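Local coordinates for AbyA5 (Verrucosispora maris, PDB 4YWF), which catalyses acetate elimination in spirotetronate biosynthesis, acting as an esterase-like lyase of the alpha/beta-hydrolase superfamily, at residues 192-195 / 196-200; 305-309 / 310-314; 347-351 / 352-356. The protein carries 4 engineered substitutions. All coordinates share one frame; numbering follows the deposited sequence.

Contact 1. Residues 192-195 / 196-200; sequences AALF and GVLLD
Val197 N donates to Ala193 O over 3.2 Å at 164°, and Leu199 N to Phe195 O over 3.1 Å; between them Leu198 N reaches Leu194 O, also at 3.1 Å, by a more bent bond. Leu198 N lies close to Phe195 O as well, but there the bond is weak. Two leucines then approach these carbonyl oxygens. Leu198, with CG beside its own backbone N (chi1 -67°), brings CG to 3.4 Å from Leu194 O, while CD1 of Leu194 comes to 4.4 Å from the same CG; Leu199 CG lies 3.6 Å from Phe195 O. A water bridges Ala192 O and Gly196 N, an i and i+4 pair: it donates to Ala192 O and accepts from Gly196 N at 2.8 Å, and it lies at the edge of the Phe195 ring, in its plane. Outward from here, Phe195 meets Leu222 and Ala223 of helix 218-226, and Phe195, Leu198 and Leu199 share Leu146 of strand 143-148. On another side Val197 touches Leu122 and Leu124 of strand 118-124. The stretch illustrates how an amphipathic alpha-helix, with a water-bridged turn near its N-terminal end, packs on the central sheet of an alpha/beta-hydrolase.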
ATOM      1  N   ALA A 192       0.113   2.986  13.167  1.00 31.58           N
ATOM      2  CA  ALA A 192      -1.027   3.796  12.726  1.00 31.90           C
ATOM      3  C   ALA A 192      -0.810   5.329  12.781  1.00 31.23           C
ATOM      4  O   ALA A 192      -1.559   6.087  12.172  1.00 28.00           O
ATOM      5  CB  ALA A 192      -2.249   3.441  13.530  1.00 33.79           C
ATOM      6  N   ALA A 193       0.210   5.787  13.516  1.00 31.29           N
ATOM      7  CA  ALA A 193       0.561   7.188  13.572  1.00 28.40           C
ATOM      8  C   ALA A 193       1.102   7.753  12.231  1.00 30.10           C
ATOM      9  O   ALA A 193       1.195   8.974  12.040  1.00 35.53           O
ATOM     10  CB  ALA A 193       1.590   7.430  14.695  1.00 29.17           C
ATOM     11  N   LEU A 194       1.420   6.871  11.299  1.00 27.84           N
ATOM     12  CA  LEU A 194       2.146   7.248  10.102  1.00 29.10           C
ATOM     13  C   LEU A 194       1.374   8.268   9.278  1.00 27.66           C
ATOM     14  O   LEU A 194       1.958   9.198   8.737  1.00 26.46           O
ATOM     15  CB  LEU A 194       2.484   6.002   9.273  1.00 31.02           C
ATOM     16  CG  LEU A 194       2.989   6.268   7.846  1.00 34.40           C
ATOM     17  CD1 LEU A 194       4.356   6.926   7.931  1.00 35.89           C
ATOM     18  CD2 LEU A 194       2.994   4.958   7.088  1.00 37.25           C
ATOM     19  N   PHE A 195       0.054   8.120   9.210  1.00 28.71           N
ATOM     20  CA  PHE A 195      -0.708   8.991   8.379  1.00 26.57           C
ATOM     21  C   PHE A 195      -0.566  10.403   8.932  1.00 27.36           C
ATOM     22  O   PHE A 195      -0.357  11.326   8.165  1.00 22.70           O
ATOM     23  CB  PHE A 195      -2.201   8.604   8.266  1.00 27.10           C
ATOM     24  CG  PHE A 195      -2.438   7.167   7.895  1.00 27.30           C
ATOM     25  CD1 PHE A 195      -2.437   6.763   6.581  1.00 28.10           C
ATOM     26  CD2 PHE A 195      -2.684   6.210   8.882  1.00 28.65           C
ATOM     27  CE1 PHE A 195      -2.620   5.424   6.256  1.00 28.08           C
ATOM     28  CE2 PHE A 195      -2.887   4.874   8.556  1.00 27.04           C
ATOM     29  CZ  PHE A 195      -2.876   4.493   7.257  1.00 27.74           C
ATOM     30  N   GLY A 196      -0.746  10.570  10.249  1.00 24.69           N
ATOM     31  CA  GLY A 196      -0.688  11.930  10.831  1.00 25.55           C
ATOM     32  C   GLY A 196       0.650  12.611  10.573  1.00 24.54           C
ATOM     33  O   GLY A 196       0.713  13.755  10.251  1.00 26.18           O
ATOM     34  N   VAL A 197       1.723  11.839  10.663  1.00 30.61           N
ATOM     35  CA  VAL A 197       3.072  12.320  10.408  1.00 30.57           C
ATOM     36  C   VAL A 197       3.320  12.750   8.950  1.00 29.70           C
ATOM     37  O   VAL A 197       4.074  13.690   8.728  1.00 27.86           O
ATOM     38  CB  VAL A 197       4.074  11.284  10.883  1.00 36.67           C
ATOM     39  CG1 VAL A 197       5.469  11.566  10.330  1.00 40.47           C
ATOM     40  CG2 VAL A 197       4.040  11.248  12.421  1.00 36.15           C
ATOM     41  N   LEU A 198       2.615  12.158   7.989  1.00 24.89           N
ATOM     42  CA  LEU A 198       2.679  12.599   6.614  1.00 26.35           C
ATOM     43  C   LEU A 198       1.937  13.892   6.455  1.00 23.97           C
ATOM     44  O   LEU A 198       2.380  14.796   5.753  1.00 24.62           O
ATOM     45  CB  LEU A 198       2.053  11.539   5.657  1.00 27.85           C
ATOM     46  CG  LEU A 198       2.794  10.231   5.555  1.00 30.12           C
ATOM     47  CD1 LEU A 198       1.810   9.252   4.883  1.00 31.99           C
ATOM     48  CD2 LEU A 198       4.131  10.327   4.827  1.00 29.71           C
ATOM     49  N   LEU A 199       0.785  13.989   7.112  1.00 24.00           N
ATOM     50  CA  LEU A 199       0.031  15.211   7.014  1.00 24.59           C
ATOM     51  C   LEU A 199       0.827  16.408   7.656  1.00 25.85           C
ATOM     52  O   LEU A 199       0.848  17.495   7.088  1.00 22.07           O
ATOM     53  CB  LEU A 199      -1.285  15.006   7.700  1.00 27.07           C
ATOM     54  CG  LEU A 199      -2.297  14.071   7.021  1.00 27.76           C
ATOM     55  CD1 LEU A 199      -3.429  13.788   8.041  1.00 30.18           C
ATOM     56  CD2 LEU A 199      -2.785  14.678   5.720  1.00 28.25           C
ATOM     57  N   ASP A 200       1.442  16.173   8.816  1.00 25.07           N
ATOM     58  CA  ASP A 200       2.356  17.186   9.476  1.00 27.69           C
ATOM     59  C   ASP A 200       3.394  17.734   8.533  1.00 27.54           C
ATOM     60  O   ASP A 200       3.619  18.925   8.504  1.00 27.14           O
ATOM     61  CB  ASP A 200       3.073  16.594  10.711  1.00 27.94           C
ATOM     62  CG  ASP A 200       2.131  16.334  11.870  1.00 30.00           C
ATOM     63  OD1 ASP A 200       0.983  16.853  11.877  1.00 27.78           O
ATOM     64  OD2 ASP A 200       2.508  15.552  12.769  1.00 32.04           O
TER
HETATM   65  O   HOH W   1      -2.175   8.752  11.905  1.00 28.16           O

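Contact 2. Residues 305-309 / 310-314. Engineered in segment 310-314: Met314 (natural residue Leu).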
ATOM      1  N   GLU A 305      -7.318 -15.721  -0.219  1.00 32.44           N
ATOM      2  CA  GLU A 305      -6.513 -16.676   0.567  1.00 32.77           C
ATOM      3  C   GLU A 305      -5.847 -16.101   1.822  1.00 33.48           C
ATOM      4  O   GLU A 305      -5.382 -16.853   2.687  1.00 33.59           O
ATOM      5  CB  GLU A 305      -5.423 -17.263  -0.325  1.00 37.12           C
ATOM      6  N   ILE A 306      -5.721 -14.770   1.893  1.00 33.57           N
ATOM      7  CA  ILE A 306      -4.946 -14.131   2.947  1.00 31.40           C
ATOM      8  C   ILE A 306      -5.896 -13.544   3.992  1.00 26.88           C
ATOM      9  O   ILE A 306      -5.660 -13.624   5.179  1.00 24.74           O
ATOM     10  CB  ILE A 306      -4.031 -13.017   2.389  1.00 35.43           C
ATOM     11  CG1 ILE A 306      -3.371 -13.401   1.073  1.00 41.30           C
ATOM     12  CG2 ILE A 306      -2.970 -12.635   3.379  1.00 36.64           C
ATOM     13  CD1 ILE A 306      -2.697 -14.764   1.048  1.00 39.90           C
ATOM     14  N   ILE A 307      -6.968 -12.941   3.532  1.00 28.22           N
ATOM     15  CA  ILE A 307      -7.864 -12.279   4.394  1.00 26.65           C
ATOM     16  C   ILE A 307      -9.097 -13.177   4.571  1.00 27.01           C
ATOM     17  O   ILE A 307      -9.737 -13.528   3.591  1.00 29.63           O
ATOM     18  CB  ILE A 307      -8.260 -10.920   3.814  1.00 28.36           C
ATOM     19  CG1 ILE A 307      -7.002 -10.124   3.404  1.00 27.00           C
ATOM     20  CG2 ILE A 307      -9.106 -10.136   4.812  1.00 25.07           C
ATOM     21  CD1 ILE A 307      -5.968 -10.062   4.462  1.00 28.67           C
ATOM     22  N   PRO A 308      -9.416 -13.559   5.813  1.00 27.46           N
ATOM     23  CA  PRO A 308     -10.605 -14.383   6.031  1.00 28.59           C
ATOM     24  C   PRO A 308     -11.960 -13.674   5.781  1.00 27.77           C
ATOM     25  O   PRO A 308     -12.131 -12.475   6.083  1.00 27.64           O
ATOM     26  CB  PRO A 308     -10.480 -14.839   7.488  1.00 26.90           C
ATOM     27  CG  PRO A 308      -9.308 -14.106   8.072  1.00 30.39           C
ATOM     28  CD  PRO A 308      -8.813 -13.104   7.081  1.00 31.43           C
ATOM     29  N   PRO A 309     -12.954 -14.407   5.272  1.00 28.23           N
ATOM     30  CA  PRO A 309     -14.264 -13.784   4.893  1.00 31.01           C
ATOM     31  C   PRO A 309     -14.941 -13.104   6.095  1.00 27.12           C
ATOM     32  O   PRO A 309     -15.638 -12.121   5.959  1.00 27.99           O
ATOM     33  CB  PRO A 309     -15.114 -14.980   4.339  1.00 34.29           C
ATOM     34  CG  PRO A 309     -14.235 -16.203   4.455  1.00 32.83           C
ATOM     35  CD  PRO A 309     -12.969 -15.879   5.209  1.00 31.41           C
ATOM     36  N   ALA A 310     -14.610 -13.570   7.290  1.00 26.22           N
ATOM     37  CA  ALA A 310     -15.110 -12.964   8.523  1.00 23.98           C
ATOM     38  C   ALA A 310     -14.649 -11.518   8.701  1.00 22.26           C
ATOM     39  O   ALA A 310     -15.205 -10.800   9.511  1.00 20.79           O
ATOM     40  CB  ALA A 310     -14.662 -13.796   9.743  1.00 27.04           C
ATOM     41  N   ASP A 311     -13.597 -11.091   8.015  1.00 23.22           N
ATOM     42  CA  ASP A 311     -13.090  -9.740   8.272  1.00 22.45           C
ATOM     43  C   ASP A 311     -13.980  -8.699   7.522  1.00 22.15           C
ATOM     44  O   ASP A 311     -14.578  -7.851   8.166  1.00 23.40           O
ATOM     45  CB  ASP A 311     -11.599  -9.700   8.012  1.00 23.88           C
ATOM     46  CG  ASP A 311     -10.789 -10.154   9.195  1.00 25.15           C
ATOM     47  OD1 ASP A 311     -11.293 -10.221  10.348  1.00 27.75           O
ATOM     48  OD2 ASP A 311      -9.606 -10.369   9.018  1.00 28.57           O
ATOM     49  N   PRO A 312     -14.151  -8.795   6.210  1.00 22.71           N
ATOM     50  CA  PRO A 312     -15.158  -7.868   5.666  1.00 23.13           C
ATOM     51  C   PRO A 312     -16.615  -7.973   6.215  1.00 25.90           C
ATOM     52  O   PRO A 312     -17.292  -6.966   6.252  1.00 25.83           O
ATOM     53  CB  PRO A 312     -15.148  -8.130   4.188  1.00 25.35           C
ATOM     54  CG  PRO A 312     -14.277  -9.300   3.919  1.00 27.08           C
ATOM     55  CD  PRO A 312     -13.551  -9.676   5.196  1.00 27.38           C
ATOM     56  N   ALA A 313     -17.053  -9.192   6.592  1.00 25.58           N
ATOM     57  CA  ALA A 313     -18.331  -9.469   7.274  1.00 27.47           C
ATOM     58  C   ALA A 313     -18.444  -8.637   8.532  1.00 25.94           C
ATOM     59  O   ALA A 313     -19.479  -8.074   8.810  1.00 26.05           O
ATOM     60  CB  ALA A 313     -18.456 -10.981   7.650  1.00 27.62           C
HETATM   61  N   MSE A 314     -17.335  -8.563   9.268  1.00 28.48           N
HETATM   62  CA  MSE A 314     -17.255  -7.795  10.484  1.00 27.30           C
HETATM   63  C   MSE A 314     -17.380  -6.319  10.192  1.00 27.93           C
HETATM   64  O   MSE A 314     -18.060  -5.574  10.945  1.00 27.09           O
HETATM   65  CB  MSE A 314     -16.034  -8.177  11.284  1.00 30.97           C
HETATM   66  CG  MSE A 314     -16.173  -7.483  12.621  1.00 38.36           C
HETATM   67 SE   MSE A 314     -14.552  -7.679  13.722  1.00 49.23          SE
HETATM   68  CE  MSE A 314     -14.944  -6.436  15.204  1.00 50.70           C
TER
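Asp311 N donates to Pro308 O over 2.8 Å, nearly straight at the hydrogen (169°) although the donor stands well above the carbonyl plane. Two residues further on, Ala313 N makes a weak bond to Pro309 O at 3.3 Å. Between these two donors comes Pro312, which has no N-H to offer; its CD instead sits 3.3 Å from Pro308 O, at the position where a helical bond would otherwise form, and is equally near Pro309 O. The Asp311 carboxylate turns back beside the Pro308 ring, OD2 lying 3.4 Å from Pro308 CD, but its bonds are made elsewhere: OD2 accepts from Val243 N and Phe246 N, and OD1 from Ala244 N with a weak addition from Ala245 N. With an alanine in place of Asp311, the N-H groups of Val243, Ala244 and Phe246 would probably lose their acceptor, and the helix start its tie to the 243-246 segment. Ile307 adds an apolar contact: with CG1 beside the backbone N (chi1 -50°), CG2 is left to meet Asp311 CB at 4.1 Å, the two side chains roughly at right angles. The turn thus joins the loop after strand 296-301 to helix 310-318: Ile307 and Pro312 rest on Tyr298 of that strand, Pro308 and Ala310 on helix 245-248, and the engineered selenomethionine Met314 on helix 286-290.

Contact 3. Residues 347-351 / 352-356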
ATOM      1  N   GLN A 347     -15.262   6.297  -5.343  1.00 24.92           N
ATOM      2  CA  GLN A 347     -15.489   6.444  -3.932  1.00 24.32           C
ATOM      3  C   GLN A 347     -14.726   7.653  -3.315  1.00 24.68           C
ATOM      4  O   GLN A 347     -15.316   8.420  -2.573  1.00 22.17           O
ATOM      5  CB  GLN A 347     -15.094   5.149  -3.194  1.00 24.73           C
ATOM      6  CG  GLN A 347     -16.130   4.047  -3.371  1.00 25.70           C
ATOM      7  CD  GLN A 347     -17.391   4.325  -2.583  1.00 27.72           C
ATOM      8  OE1 GLN A 347     -17.353   4.805  -1.445  1.00 30.71           O
ATOM      9  NE2 GLN A 347     -18.511   3.956  -3.152  1.00 28.72           N
ATOM     10  N   VAL A 348     -13.428   7.823  -3.605  1.00 25.26           N
ATOM     11  CA  VAL A 348     -12.697   8.947  -2.991  1.00 27.25           C
ATOM     12  C   VAL A 348     -13.148  10.275  -3.544  1.00 25.38           C
ATOM     13  O   VAL A 348     -13.246  11.233  -2.817  1.00 26.49           O
ATOM     14  CB  VAL A 348     -11.188   8.882  -3.078  1.00 33.40           C
ATOM     15  CG1 VAL A 348     -10.679   8.896  -4.494  1.00 32.05           C
ATOM     16  CG2 VAL A 348     -10.620  10.092  -2.313  1.00 36.56           C
ATOM     17  N   LEU A 349     -13.554  10.322  -4.804  1.00 26.34           N
ATOM     18  CA  LEU A 349     -14.090  11.573  -5.310  1.00 23.69           C
ATOM     19  C   LEU A 349     -15.405  11.984  -4.674  1.00 23.76           C
ATOM     20  O   LEU A 349     -15.632  13.187  -4.457  1.00 25.66           O
ATOM     21  CB  LEU A 349     -14.256  11.526  -6.813  1.00 25.48           C
ATOM     22  CG  LEU A 349     -12.995  11.318  -7.641  1.00 24.60           C
ATOM     23  CD1 LEU A 349     -13.349  11.185  -9.115  1.00 25.97           C
ATOM     24  CD2 LEU A 349     -11.984  12.436  -7.451  1.00 26.37           C
ATOM     25  N   GLU A 350     -16.268  11.020  -4.381  1.00 22.82           N
ATOM     26  CA  GLU A 350     -17.495  11.279  -3.676  1.00 24.76           C
ATOM     27  C   GLU A 350     -17.232  11.749  -2.282  1.00 26.30           C
ATOM     28  O   GLU A 350     -17.743  12.767  -1.906  1.00 22.42           O
ATOM     29  CB  GLU A 350     -18.374  10.046  -3.632  1.00 27.32           C
ATOM     30  CG  GLU A 350     -19.748  10.278  -3.031  1.00 30.51           C
ATOM     31  CD  GLU A 350     -19.765   9.975  -1.550  1.00 33.15           C
ATOM     32  OE1 GLU A 350     -18.852   9.305  -1.071  1.00 31.00           O
ATOM     33  OE2 GLU A 350     -20.639  10.478  -0.848  1.00 36.41           O
HETATM   34  N   MSE A 351     -16.401  11.008  -1.517  1.00 25.42           N
HETATM   35  CA  MSE A 351     -16.106  11.368  -0.159  1.00 24.84           C
HETATM   36  C   MSE A 351     -15.505  12.731  -0.020  1.00 24.60           C
HETATM   37  O   MSE A 351     -15.721  13.399   0.974  1.00 25.23           O
HETATM   38  CB  MSE A 351     -15.054  10.418   0.461  1.00 23.37           C
HETATM   39  CG  MSE A 351     -15.576   9.037   0.618  1.00 24.22           C
HETATM   40 SE   MSE A 351     -14.083   7.887   1.204  1.00 27.49          SE
HETATM   41  CE  MSE A 351     -15.035   6.218   0.973  1.00 27.59           C
ATOM     42  N   SER A 352     -14.723  13.181  -0.975  1.00 25.48           N
ATOM     43  CA  SER A 352     -14.097  14.481  -0.832  1.00 26.36           C
ATOM     44  C   SER A 352     -14.853  15.589  -1.518  1.00 27.15           C
ATOM     45  O   SER A 352     -14.345  16.711  -1.560  1.00 27.71           O
ATOM     46  CB  SER A 352     -12.652  14.460  -1.391  1.00 27.46           C
ATOM     47  OG  SER A 352     -12.661  14.152  -2.759  1.00 26.90           O
ATOM     48  N   GLY A 353     -16.043  15.307  -2.037  1.00 29.04           N
ATOM     49  CA  GLY A 353     -16.835  16.341  -2.730  1.00 28.76           C
ATOM     50  C   GLY A 353     -16.164  16.908  -3.984  1.00 33.18           C
ATOM     51  O   GLY A 353     -16.124  18.112  -4.204  1.00 34.25           O
ATOM     52  N   ALA A 354     -15.595  16.042  -4.797  1.00 32.73           N
ATOM     53  CA  ALA A 354     -14.858  16.477  -5.981  1.00 30.79           C
ATOM     54  C   ALA A 354     -15.793  17.082  -7.020  1.00 30.91           C
ATOM     55  O   ALA A 354     -17.009  16.909  -6.960  1.00 28.15           O
ATOM     56  CB  ALA A 354     -14.096  15.316  -6.589  1.00 28.17           C
ATOM     57  N   ASP A 355     -15.202  17.781  -7.984  1.00 30.29           N
ATOM     58  CA  ASP A 355     -15.955  18.369  -9.090  1.00 30.84           C
ATOM     59  C   ASP A 355     -16.943  17.354  -9.726  1.00 28.73           C
ATOM     60  O   ASP A 355     -16.540  16.252 -10.180  1.00 27.54           O
ATOM     61  CB  ASP A 355     -14.960  18.924 -10.129  1.00 32.76           C
ATOM     62  CG  ASP A 355     -15.621  19.893 -11.131  1.00 34.35           C
ATOM     63  OD1 ASP A 355     -16.719  19.599 -11.653  1.00 34.89           O
ATOM     64  OD2 ASP A 355     -15.043  20.962 -11.374  1.00 36.19           O
ATOM     65  N   PRO A 356     -18.245  17.700  -9.769  1.00 27.83           N
ATOM     66  CA  PRO A 356     -19.261  16.779 -10.344  1.00 31.29           C
ATOM     67  C   PRO A 356     -18.995  16.373 -11.777  1.00 28.16           C
ATOM     68  O   PRO A 356     -19.284  15.258 -12.153  1.00 31.37           O
ATOM     69  CB  PRO A 356     -20.584  17.560 -10.251  1.00 32.74           C
ATOM     70  CG  PRO A 356     -20.304  18.706  -9.273  1.00 34.99           C
ATOM     71  CD  PRO A 356     -18.834  18.959  -9.253  1.00 32.06           C
TER
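Val348 O is gripped twice by Ser352, whose backbone N approaches at 3.1 Å and whose hydroxyl OG donates at 3.0 Å, the two donors arriving from opposite faces of the carbonyl plane. The hydroxyl can fold back in this way because OG stands between its own N and carbonyl carbon (chi1 61°), which sends it along the helix toward the preceding turn. From Ser352 onward the backbone is no longer helical, and a Schellman motif takes up Leu349 O and Glu350 O. Ala354 N runs back to Leu349 O at 2.9 Å and 171°, in the carbonyl plane, while Gly353 N reaches Glu350 O at 3.1 Å from well above that carbonyl's plane. Gly353 occupies the C-prime position with positive phi (62°), a conformation that glycine adopts with little strain. The reversal also brings apolar groups together: CD2 and CB of Leu349 both approach the methyl of Ala354, CD2 to 3.7 Å. Around this helix end, Phe170 touches Val348, Leu349 and Ser352, and Leu349 continues onto Arg359 and Val362 of helix 356-365. Glu350 OE1 forms a salt bridge with Arg323. Chemically, the hydroxyl adds a second donor to Val348 O, while the N-H groups of Gly353 and Ala354 serve two carbonyls that lose their usual helical donors where helix 337-351 ends.

How the contacts relate
Read from the N terminus, the three contacts follow one another in series; none encloses or crosses another, and each closes a short turn between adjoining residues. Contact 1 comes first, in the N-terminal part of helix 194-201, which leads to strand 207-215. Contact 2 turns the chain from strand 296-301 into helix 310-318, ahead of the edge strand 322-327. Contact 3 ends helix 337-351 and hands the chain to helix 356-365. Their centres lie 22 to 27 Å apart, and no two touch. All three surround one mixed sheet: contact 1 borders strands 118-124 and 143-148, whereas contacts 2 and 3 both rest against strand 296-301, and contact 3 also meets strand 207-215, which follows the helix of contact 1.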